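Periplasmic binding protein (Mycobacterium smegmatis, PDB 4MDY) probably binds an iron complex outside the cell membrane and delivers it to an ABC transporter for import. Local coordinates at residues 31-36 / 97-102; 175-180 / 227-232. All blocks are in the same frame, centred on the assembly; numbering follows the deposited sequence.

Interaction 1. Residues 31-36 / 97-102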
loop_
_atom_site.group_PDB
_atom_site.type_symbol
_atom_site.label_atom_id
_atom_site.label_comp_id
_atom_site.label_asym_id
_atom_site.label_seq_id
_atom_site.Cartn_x
_atom_site.Cartn_y
_atom_site.Cartn_z
ATOM N N GLN A 31 10.808 -20.642 -8.912
ATOM C CA GLN A 31 10.782 -21.514 -7.729
ATOM C C GLN A 31 11.226 -20.806 -6.448
ATOM O O GLN A 31 10.797 -21.182 -5.354
ATOM C CB GLN A 31 11.702 -22.720 -7.950
ATOM C CG GLN A 31 11.532 -23.420 -9.291
ATOM C CD GLN A 31 10.165 -24.042 -9.444
ATOM O OE1 GLN A 31 9.302 -23.506 -10.142
ATOM N NE2 GLN A 31 9.951 -25.171 -8.780
ATOM N N ARG A 32 12.099 -19.811 -6.588
ATOM C CA ARG A 32 12.668 -19.085 -5.463
ATOM C C ARG A 32 12.571 -17.569 -5.668
ATOM O O ARG A 32 13.487 -16.935 -6.198
ATOM C CB ARG A 32 14.136 -19.489 -5.269
ATOM C CG ARG A 32 14.332 -20.930 -4.827
ATOM C CD ARG A 32 15.809 -21.266 -4.681
ATOM N NE ARG A 32 16.446 -20.583 -3.547
ATOM C CZ ARG A 32 16.299 -20.936 -2.271
ATOM N NH1 ARG A 32 15.523 -21.963 -1.938
ATOM N NH2 ARG A 32 16.923 -20.253 -1.317
ATOM N N VAL A 33 11.471 -16.985 -5.209
ATOM C CA VAL A 33 11.227 -15.565 -5.404
ATOM C C VAL A 33 11.605 -14.727 -4.176
ATOM O O VAL A 33 11.154 -14.987 -3.057
ATOM C CB VAL A 33 9.744 -15.302 -5.750
ATOM C CG1 VAL A 33 9.530 -13.836 -6.082
ATOM C CG2 VAL A 33 9.304 -16.168 -6.916
ATOM N N VAL A 34 12.416 -13.707 -4.411
ATOM C CA VAL A 34 12.724 -12.701 -3.410
ATOM C C VAL A 34 11.857 -11.458 -3.618
ATOM O O VAL A 34 11.842 -10.871 -4.708
ATOM C CB VAL A 34 14.203 -12.302 -3.483
ATOM C CG1 VAL A 34 14.457 -11.013 -2.725
ATOM C CG2 VAL A 34 15.075 -13.434 -2.964
ATOM N N SER A 35 11.147 -11.065 -2.559
ATOM C CA SER A 35 10.423 -9.805 -2.519
ATOM C C SER A 35 11.326 -8.741 -1.895
ATOM O O SER A 35 11.541 -8.718 -0.667
ATOM C CB SER A 35 9.134 -9.948 -1.721
ATOM O OG SER A 35 8.375 -8.752 -1.786
ATOM N N ALA A 36 11.859 -7.866 -2.745
ATOM C CA ALA A 36 12.887 -6.916 -2.340
ATOM C C ALA A 36 12.350 -5.509 -2.004
ATOM O O ALA A 36 13.100 -4.657 -1.506
ATOM C CB ALA A 36 13.969 -6.838 -3.414
ATOM N N PRO A 97 18.044 -16.664 -5.489
ATOM C CA PRO A 97 16.695 -16.625 -6.048
ATOM C C PRO A 97 16.729 -16.922 -7.536
ATOM O O PRO A 97 17.800 -16.887 -8.139
ATOM C CB PRO A 97 16.270 -15.186 -5.800
ATOM C CG PRO A 97 17.542 -14.405 -5.845
ATOM C CD PRO A 97 18.625 -15.320 -5.343
ATOM N N ASP A 98 15.578 -17.243 -8.114
ATOM C CA ASP A 98 15.444 -17.257 -9.573
ATOM C C ASP A 98 14.541 -16.120 -10.081
ATOM O O ASP A 98 14.366 -15.959 -11.281
ATOM C CB ASP A 98 15.005 -18.634 -10.095
ATOM C CG ASP A 98 13.624 -19.058 -9.614
ATOM O OD1 ASP A 98 12.978 -18.326 -8.827
ATOM O OD2 ASP A 98 13.180 -20.160 -10.026
ATOM N N LEU A 99 13.978 -15.336 -9.158
ATOM C CA LEU A 99 13.287 -14.092 -9.511
ATOM C C LEU A 99 13.393 -13.102 -8.365
ATOM O O LEU A 99 13.175 -13.456 -7.199
ATOM C CB LEU A 99 11.811 -14.336 -9.830
ATOM C CG LEU A 99 11.033 -13.102 -10.331
ATOM C CD1 LEU A 99 11.479 -12.679 -11.725
ATOM C CD2 LEU A 99 9.537 -13.366 -10.351
ATOM N N ILE A 100 13.727 -11.865 -8.700
ATOM C CA ILE A 100 13.786 -10.793 -7.727
ATOM C C ILE A 100 12.735 -9.762 -8.099
ATOM O O ILE A 100 12.794 -9.173 -9.179
ATOM C CB ILE A 100 15.181 -10.140 -7.682
ATOM C CG1 ILE A 100 16.243 -11.182 -7.298
ATOM C CG2 ILE A 100 15.208 -8.998 -6.674
ATOM C CD1 ILE A 100 17.663 -10.739 -7.585
ATOM N N VAL A 101 11.776 -9.550 -7.207
ATOM C CA VAL A 101 10.745 -8.559 -7.419
ATOM C C VAL A 101 11.092 -7.299 -6.639
ATOM O O VAL A 101 11.161 -7.316 -5.396
ATOM C CB VAL A 101 9.364 -9.094 -7.009
ATOM C CG1 VAL A 101 8.296 -8.055 -7.285
ATOM C CG2 VAL A 101 9.050 -10.377 -7.760
ATOM N N ALA A 102 11.319 -6.210 -7.379
ATOM C CA ALA A 102 11.731 -4.946 -6.788
ATOM C C ALA A 102 11.048 -3.761 -7.464
ATOM O O ALA A 102 11.697 -2.886 -8.040
ATOM C CB ALA A 102 13.247 -4.805 -6.835
#

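Interaction 2. Residues 175-180 / 227-232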
loop_
_atom_site.group_PDB
_atom_site.type_symbol
_atom_site.label_atom_id
_atom_site.label_comp_id
_atom_site.label_asym_id
_atom_site.label_seq_id
_atom_site.Cartn_x
_atom_site.Cartn_y
_atom_site.Cartn_z
ATOM N N LYS A 175 -19.607 13.747 -0.040
ATOM C CA LYS A 175 -18.986 14.027 1.247
ATOM C C LYS A 175 -17.472 14.138 1.073
ATOM O O LYS A 175 -16.832 13.268 0.478
ATOM C CB LYS A 175 -19.337 12.957 2.275
ATOM C CG LYS A 175 -20.826 12.837 2.570
ATOM C CD LYS A 175 -21.424 14.148 3.054
ATOM C CE LYS A 175 -22.777 13.948 3.720
ATOM N NZ LYS A 175 -23.747 13.246 2.839
ATOM N N LYS A 176 -16.913 15.213 1.614
ATOM C CA LYS A 176 -15.513 15.550 1.413
ATOM C C LYS A 176 -14.632 14.877 2.452
ATOM O O LYS A 176 -14.866 14.989 3.652
ATOM C CB LYS A 176 -15.345 17.068 1.432
ATOM C CG LYS A 176 -16.196 17.736 0.355
ATOM C CD LYS A 176 -16.218 19.240 0.476
ATOM C CE LYS A 176 -17.169 19.842 -0.547
ATOM N NZ LYS A 176 -17.136 21.328 -0.499
ATOM N N ALA A 177 -13.623 14.163 1.964
ATOM C CA ALA A 177 -12.769 13.324 2.795
ATOM C C ALA A 177 -11.322 13.757 2.653
ATOM O O ALA A 177 -10.889 14.168 1.568
ATOM C CB ALA A 177 -12.912 11.865 2.392
ATOM N N LEU A 178 -10.597 13.677 3.767
ATOM C CA LEU A 178 -9.145 13.803 3.785
ATOM C C LEU A 178 -8.561 12.562 4.443
ATOM O O LEU A 178 -9.124 12.029 5.407
ATOM C CB LEU A 178 -8.700 15.052 4.552
ATOM C CG LEU A 178 -8.940 16.422 3.905
ATOM C CD1 LEU A 178 -8.697 17.530 4.918
ATOM C CD2 LEU A 178 -8.051 16.620 2.687
ATOM N N LEU A 179 -7.433 12.112 3.902
ATOM C CA LEU A 179 -6.705 10.974 4.413
ATOM C C LEU A 179 -5.388 11.469 5.001
ATOM O O LEU A 179 -4.495 11.915 4.273
ATOM C CB LEU A 179 -6.444 9.969 3.293
ATOM C CG LEU A 179 -5.683 8.712 3.701
ATOM C CD1 LEU A 179 -6.491 7.922 4.722
ATOM C CD2 LEU A 179 -5.364 7.859 2.482
ATOM N N LEU A 180 -5.277 11.360 6.322
ATOM C CA LEU A 180 -4.229 12.023 7.083
ATOM C C LEU A 180 -3.335 11.022 7.790
ATOM O O LEU A 180 -3.768 9.927 8.127
ATOM C CB LEU A 180 -4.857 12.966 8.117
ATOM C CG LEU A 180 -5.863 13.995 7.567
ATOM C CD1 LEU A 180 -6.429 14.848 8.688
ATOM C CD2 LEU A 180 -5.218 14.874 6.505
ATOM N N ALA A 227 -13.425 19.717 5.285
ATOM C CA ALA A 227 -13.800 18.313 5.079
ATOM C C ALA A 227 -14.972 17.891 5.959
ATOM O O ALA A 227 -15.171 18.429 7.056
ATOM C CB ALA A 227 -12.606 17.403 5.331
ATOM N N ASP A 228 -15.743 16.930 5.455
ATOM C CA ASP A 228 -16.848 16.319 6.192
ATOM C C ASP A 228 -16.384 15.159 7.086
ATOM O O ASP A 228 -17.028 14.845 8.083
ATOM C CB ASP A 228 -17.904 15.817 5.212
ATOM C CG ASP A 228 -18.536 16.945 4.423
ATOM O OD1 ASP A 228 -18.976 17.932 5.058
ATOM O OD2 ASP A 228 -18.579 16.859 3.175
ATOM N N VAL A 229 -15.279 14.522 6.709
ATOM C CA VAL A 229 -14.704 13.429 7.479
ATOM C C VAL A 229 -13.182 13.450 7.328
ATOM O O VAL A 229 -12.665 13.671 6.232
ATOM C CB VAL A 229 -15.287 12.053 7.046
ATOM C CG1 VAL A 229 -15.060 11.785 5.562
ATOM C CG2 VAL A 229 -14.708 10.915 7.877
ATOM N N LEU A 230 -12.479 13.257 8.443
ATOM C CA LEU A 230 -11.023 13.125 8.441
ATOM C C LEU A 230 -10.678 11.705 8.840
ATOM O O LEU A 230 -11.152 11.205 9.859
ATOM C CB LEU A 230 -10.366 14.094 9.431
ATOM C CG LEU A 230 -10.733 15.568 9.317
ATOM C CD1 LEU A 230 -9.977 16.353 10.377
ATOM C CD2 LEU A 230 -10.437 16.113 7.930
ATOM N N ILE A 231 -9.844 11.065 8.030
ATOM C CA ILE A 231 -9.392 9.709 8.284
ATOM C C ILE A 231 -7.934 9.806 8.684
ATOM O O ILE A 231 -7.078 10.066 7.855
ATOM C CB ILE A 231 -9.566 8.822 7.029
ATOM C CG1 ILE A 231 -11.014 8.890 6.527
ATOM C CG2 ILE A 231 -9.168 7.385 7.328
ATOM C CD1 ILE A 231 -11.209 8.359 5.125
ATOM N N TRP A 232 -7.665 9.638 9.973
ATOM C CA TRP A 232 -6.299 9.679 10.479
ATOM C C TRP A 232 -5.784 8.250 10.571
ATOM O O TRP A 232 -6.397 7.407 11.232
ATOM C CB TRP A 232 -6.257 10.304 11.863
ATOM C CG TRP A 232 -6.862 11.665 11.977
ATOM C CD1 TRP A 232 -8.191 11.969 12.122
ATOM C CD2 TRP A 232 -6.162 12.912 11.992
ATOM N NE1 TRP A 232 -8.357 13.329 12.222
ATOM C CE2 TRP A 232 -7.130 13.933 12.140
ATOM C CE3 TRP A 232 -4.812 13.270 11.885
ATOM C CZ2 TRP A 232 -6.787 15.283 12.202
ATOM C CZ3 TRP A 232 -4.470 14.612 11.953
ATOM C CH2 TRP A 232 -5.458 15.606 12.110
#

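Interaction 1. Residues 31-36 / 97-102
D98 grips the start of 31-36 with both carboxylate oxygens. OD2 takes the backbone N-H of Q31 on its syn lone pair, with Q31 N and D98 OD2 2.7 Å apart and the bond nearly straight. OD1 receives the next N-H, R32 N to D98 OD1 at 2.8 Å, but from above the carboxylate plane, 47° out of it. The first torsion of D98 (chi1 63°) sets CG between its own N and carbonyl carbon, from where one carboxylate spans two successive amides. The return bond runs from D98 N to R32 O (2.9 Å), which also takes a weak one from L99 N. Beyond this pairing the parallel ladder takes over: V34 N binds L99 O, V34 O accepts V101 N at 2.8 Å, and A36 N closes on V101 O.

Apolar groups pack on both faces. V34 CG2 presses on P97 CB (3.5 Å), and A36 CB reaches I100 CG2; on the other face V33 CG1 meets V101 CG2 at 3.9 Å. R32 hydrogen-bonds through NH2 to L95 O and through NE to K96 O, tying it to the residues just after helix 89-94. I92 of that helix covers V34, P97 and I100, while helix 40-46 packs on V33, S35 and V101. Strand 99-102 thus lies between 33-35 and 121-123 in a helix-flanked parallel sheet, consistent with one alpha/beta lobe of this family.

Interaction 2. Residues 175-180 / 227-232
L180 and W232 make the tightest packing between the two strands. CD1 of L180 sits over one face of the indole, 3.5 Å from the centroid of the W232 six-membered ring and 8° off its normal, a CH-pi contact. With CG anti to its carbonyl carbon (chi1 -54°) and CD1 anti to CA, L180 carries this methyl across to the ring. Farther along the same face L178 CD1 lies 3.8 Å from L230 CD2; on the face of A177 and L179, L179 CD1 meets I231 CG2 and A177 CB meets V229 CG1. The shortest backbone bond is L180 N to I231 O (2.7 Å).

The other end, with exposed K176 and partly exposed K175, A227 and D228, is the solvent side, held mainly by polar bonds. D228 OD2 accepts K176 N at 2.8 Å on its anti side, almost straight at 177°, while K176 O takes both D228 N and V229 N.

NE1 of W232 is hydrogen-bonded to N260 OD1, and F262 stacks on the ring. Helix 220-224 covers L180, L230 and W232, and helix 279-294 V229; the strands are the inner pair of the parallel sheet 207-208, 176-181, 229-233, 260-262, consistent with the other alpha/beta lobe.

How the interactions relate
From the N terminus, the chain lays down 33-35, passes through helices 40-46, 67-73 and 89-94 and the short strands 53-55 and 79-81, and returns at 99-102, where interaction 1 closes a loop of 60 residues. Helix 148-168 and the segments before it then lead to the second sheet. Interaction 2 closes its own loop of 46 residues, which includes helices 199-203 and 220-224 and strand 207-208, a member of the same sheet. Both pairs are parallel, so each time the chain has to return to the same end of the sheet before the second strand. Neither loop encloses or crosses the other. Their centres lie 38 Å apart, consistent with the two-lobed, helix-linked fold of this family.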